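Local coordinates for allophycocyanin beta-18 subunit apoprotein (Chroococcidiopsis thermalis PCC 7203, PDB 6HRK), which binds biliverdin IX alpha as an engineered far-red fluorescent biliprotein derived from an allophycocyanin subunit of the light-harvesting phycobilisome, at residues A[99-104]-A[125-130]. The protein carries 18 engineered substitutions. Sequence-based numbering, arbitrary orientation.
Engineered in segment 125-130: Ile130 (natural residue Val).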
ATOM      1  N   ARG A  99       1.371  -3.552  -7.173  1.00 29.20           N
ATOM      2  CA  ARG A  99       1.020  -4.851  -6.573  1.00 29.41           C
ATOM      3  C   ARG A  99       1.096  -4.805  -5.052  1.00 29.58           C
ATOM      4  O   ARG A  99       0.168  -5.246  -4.383  1.00 29.71           O
ATOM      5  CB  ARG A  99       1.929  -5.971  -7.100  1.00 29.27           C
ATOM      6  CG  ARG A  99       1.793  -7.326  -6.397  1.00 29.34           C
ATOM      7  CD  ARG A  99       0.995  -8.359  -7.174  1.00 29.33           C
ATOM      8  NE  ARG A  99      -0.461  -8.201  -7.068  1.00 29.10           N
ATOM      9  CZ  ARG A  99      -1.325  -9.112  -6.597  1.00 28.88           C
ATOM     10  NH1 ARG A  99      -0.931 -10.310  -6.160  1.00 28.65           N
ATOM     11  NH2 ARG A  99      -2.626  -8.822  -6.568  1.00 28.52           N
ATOM     12  N   SER A 100       2.198  -4.281  -4.518  1.00 30.29           N
ATOM     13  CA  SER A 100       2.405  -4.219  -3.061  1.00 30.80           C
ATOM     14  C   SER A 100       1.258  -3.507  -2.338  1.00 31.04           C
ATOM     15  O   SER A 100       0.830  -3.947  -1.270  1.00 31.43           O
ATOM     16  CB  SER A 100       3.743  -3.548  -2.729  1.00 31.13           C
ATOM     17  OG  SER A 100       3.804  -2.225  -3.228  1.00 31.29           O
ATOM     18  N   ILE A 101       0.761  -2.427  -2.940  1.00 31.29           N
ATOM     19  CA  ILE A 101      -0.402  -1.693  -2.429  1.00 31.13           C
ATOM     20  C   ILE A 101      -1.662  -2.560  -2.542  1.00 31.49           C
ATOM     21  O   ILE A 101      -2.414  -2.690  -1.577  1.00 31.42           O
ATOM     22  CB  ILE A 101      -0.577  -0.337  -3.162  1.00 31.15           C
ATOM     23  CG1 ILE A 101       0.592   0.597  -2.821  1.00 31.40           C
ATOM     24  CG2 ILE A 101      -1.894   0.340  -2.792  1.00 31.08           C
ATOM     25  CD1 ILE A 101       0.829   1.689  -3.843  1.00 31.66           C
ATOM     26  N   GLN A 102      -1.871  -3.163  -3.709  1.00 31.76           N
ATOM     27  CA  GLN A 102      -3.033  -4.029  -3.936  1.00 32.17           C
ATOM     28  C   GLN A 102      -3.001  -5.307  -3.083  1.00 31.97           C
ATOM     29  O   GLN A 102      -4.053  -5.853  -2.749  1.00 31.90           O
ATOM     30  CB  GLN A 102      -3.168  -4.388  -5.425  1.00 33.11           C
ATOM     31  CG  GLN A 102      -3.416  -3.211  -6.368  1.00 33.68           C
ATOM     32  CD  GLN A 102      -4.851  -2.708  -6.353  1.00 35.00           C
ATOM     33  OE1 GLN A 102      -5.542  -2.786  -5.338  1.00 36.38           O
ATOM     34  NE2 GLN A 102      -5.301  -2.177  -7.487  1.00 35.44           N
ATOM     35  N   LEU A 103      -1.801  -5.781  -2.745  1.00 31.93           N
ATOM     36  CA  LEU A 103      -1.629  -6.883  -1.792  1.00 32.12           C
ATOM     37  C   LEU A 103      -2.039  -6.443  -0.395  1.00 32.65           C
ATOM     38  O   LEU A 103      -2.788  -7.150   0.281  1.00 33.00           O
ATOM     39  CB  LEU A 103      -0.177  -7.380  -1.765  1.00 32.19           C
ATOM     40  CG  LEU A 103       0.284  -8.237  -2.947  1.00 31.94           C
ATOM     41  CD1 LEU A 103       1.802  -8.317  -2.980  1.00 31.72           C
ATOM     42  CD2 LEU A 103      -0.326  -9.631  -2.890  1.00 31.90           C
ATOM     43  N   MET A 104      -1.541  -5.277   0.026  1.00 33.06           N
ATOM     44  CA  MET A 104      -1.905  -4.676   1.318  1.00 32.54           C
ATOM     45  C   MET A 104      -3.408  -4.417   1.441  1.00 32.70           C
ATOM     46  O   MET A 104      -3.955  -4.525   2.537  1.00 32.57           O
ATOM     47  CB  MET A 104      -1.113  -3.383   1.581  1.00 32.08           C
ATOM     48  CG  MET A 104       0.319  -3.620   2.046  1.00 31.87           C
ATOM     49  SD  MET A 104       1.197  -2.130   2.573  1.00 31.93           S
ATOM     50  CE  MET A 104       1.166  -1.158   1.069  1.00 31.68           C
ATOM     51  N   GLU A 125     -10.941   2.076  -2.234  1.00 32.41           N
ATOM     52  CA  GLU A 125     -10.720   3.365  -2.919  1.00 31.87           C
ATOM     53  C   GLU A 125      -9.274   3.920  -2.943  1.00 31.32           C
ATOM     54  O   GLU A 125      -8.716   4.093  -4.029  1.00 31.38           O
ATOM     55  CB  GLU A 125     -11.720   4.412  -2.387  1.00 31.67           C
ATOM     56  CG  GLU A 125     -11.362   5.861  -2.678  1.00 31.46           C
ATOM     57  CD  GLU A 125     -12.470   6.832  -2.335  1.00 31.08           C
ATOM     58  OE1 GLU A 125     -13.406   6.482  -1.583  1.00 30.73           O
ATOM     59  OE2 GLU A 125     -12.373   7.971  -2.820  1.00 30.59           O
ATOM     60  N   PRO A 126      -8.676   4.216  -1.767  1.00 30.68           N
ATOM     61  CA  PRO A 126      -7.326   4.804  -1.776  1.00 30.30           C
ATOM     62  C   PRO A 126      -6.192   3.839  -2.150  1.00 30.36           C
ATOM     63  O   PRO A 126      -5.096   4.298  -2.482  1.00 30.69           O
ATOM     64  CB  PRO A 126      -7.157   5.292  -0.340  1.00 30.29           C
ATOM     65  CG  PRO A 126      -7.987   4.358   0.460  1.00 29.94           C
ATOM     66  CD  PRO A 126      -9.193   4.089  -0.392  1.00 30.08           C
ATOM     67  N   PHE A 127      -6.446   2.530  -2.081  1.00 30.47           N
ATOM     68  CA  PHE A 127      -5.494   1.522  -2.562  1.00 30.09           C
ATOM     69  C   PHE A 127      -5.503   1.504  -4.086  1.00 30.09           C
ATOM     70  O   PHE A 127      -4.446   1.553  -4.714  1.00 29.90           O
ATOM     71  CB  PHE A 127      -5.832   0.126  -2.024  1.00 29.85           C
ATOM     72  CG  PHE A 127      -5.628  -0.027  -0.542  1.00 29.51           C
ATOM     73  CD1 PHE A 127      -6.633   0.312   0.350  1.00 29.74           C
ATOM     74  CD2 PHE A 127      -4.437  -0.534  -0.037  1.00 29.41           C
ATOM     75  CE1 PHE A 127      -6.457   0.165   1.719  1.00 29.66           C
ATOM     76  CE2 PHE A 127      -4.250  -0.687   1.329  1.00 29.56           C
ATOM     77  CZ  PHE A 127      -5.260  -0.335   2.209  1.00 29.70           C
ATOM     78  N   ASP A 128      -6.702   1.438  -4.664  1.00 30.73           N
ATOM     79  CA  ASP A 128      -6.888   1.508  -6.121  1.00 31.54           C
ATOM     80  C   ASP A 128      -6.537   2.878  -6.723  1.00 32.10           C
ATOM     81  O   ASP A 128      -6.136   2.951  -7.886  1.00 32.43           O
ATOM     82  CB  ASP A 128      -8.332   1.148  -6.510  1.00 31.55           C
ATOM     83  CG  ASP A 128      -8.676  -0.315  -6.252  1.00 31.91           C
ATOM     84  OD1 ASP A 128      -7.773  -1.179  -6.255  1.00 32.27           O
ATOM     85  OD2 ASP A 128      -9.875  -0.606  -6.063  1.00 32.54           O
ATOM     86  N   TYR A 129      -6.701   3.950  -5.949  1.00 32.76           N
ATOM     87  CA  TYR A 129      -6.384   5.300  -6.422  1.00 33.55           C
ATOM     88  C   TYR A 129      -4.874   5.521  -6.498  1.00 33.84           C
ATOM     89  O   TYR A 129      -4.356   5.936  -7.538  1.00 34.73           O
ATOM     90  CB  TYR A 129      -7.026   6.364  -5.526  1.00 33.69           C
ATOM     91  CG  TYR A 129      -6.706   7.781  -5.952  1.00 34.00           C
ATOM     92  CD1 TYR A 129      -7.190   8.292  -7.154  1.00 34.04           C
ATOM     93  CD2 TYR A 129      -5.905   8.606  -5.161  1.00 34.28           C
ATOM     94  CE1 TYR A 129      -6.894   9.589  -7.552  1.00 34.43           C
ATOM     95  CE2 TYR A 129      -5.606   9.904  -5.548  1.00 34.47           C
ATOM     96  CZ  TYR A 129      -6.101  10.390  -6.744  1.00 34.57           C
ATOM     97  OH  TYR A 129      -5.803  11.676  -7.130  1.00 35.00           O
ATOM     98  N   ILE A 130      -4.182   5.242  -5.396  1.00 33.74           N
ATOM     99  CA  ILE A 130      -2.718   5.362  -5.334  1.00 33.75           C
ATOM    100  C   ILE A 130      -2.055   4.403  -6.335  1.00 34.00           C
ATOM    101  O   ILE A 130      -1.094   4.783  -7.003  1.00 34.09           O
ATOM    102  CB  ILE A 130      -2.179   5.135  -3.894  1.00 33.83           C
ATOM    103  CG1 ILE A 130      -2.641   6.272  -2.967  1.00 33.91           C
ATOM    104  CG2 ILE A 130      -0.653   5.060  -3.876  1.00 33.38           C
ATOM    105  CD1 ILE A 130      -2.455   5.993  -1.490  1.00 34.07           C
TER
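The Phe127 ring turns an edge to the Ile101 carbonyl: O lies near the ring plane, 3.3 Å from CD2 of Phe127. Met104 comes up obliquely to the neighbouring CE2, its backbone C 3.8 Å from that atom of Phe127, while Leu60 and Cys63 of helix 46-69 also touch Phe127. With CG anti to the carbonyl carbon (chi1 -68°), the CD2-CE2 side of the ring comes against Ile101 and Met104. Next to it, the CG2 methyl of Ile101 sits 3.8 Å from Phe127 CD2; the other branch ends in CD1, 3.7 Å from CG2 of the engineered Ile130, and these two side chains cross at about a right angle. The flat groups of Gln102 and Asp128 stand oblique to one another, amide and carboxylate planes 63° apart. Gln102 NE2 donates to Asp128 OD1 over 2.9 Å with a bent N-H...O angle of 139°; the acceptor lies close to the amide plane but is approached from the anti side of the carboxylate. A bend at chi2 of Gln102 turns the amide back to Asp128, although both CB atoms point away from the opposing helix. Lys105 joins this polar group, its NZ forming a salt bridge with Asp128 OD1 and a hydrogen bond with Gln102 OE1. Replacing Gln102 by an alanine is likely to leave Asp128 OD1 without its amide donor and Lys105 with one acceptor fewer. The segment axes run nearly antiparallel, 9.1 Å apart, joining two helices of the globin-like phycobilisome fold, with Ser100 touching biliverdin on the first. Chemically, the interface divides into a buried apolar part around Phe127 and a partly exposed polar margin, where the lysine is likely to offset the aspartate's charge.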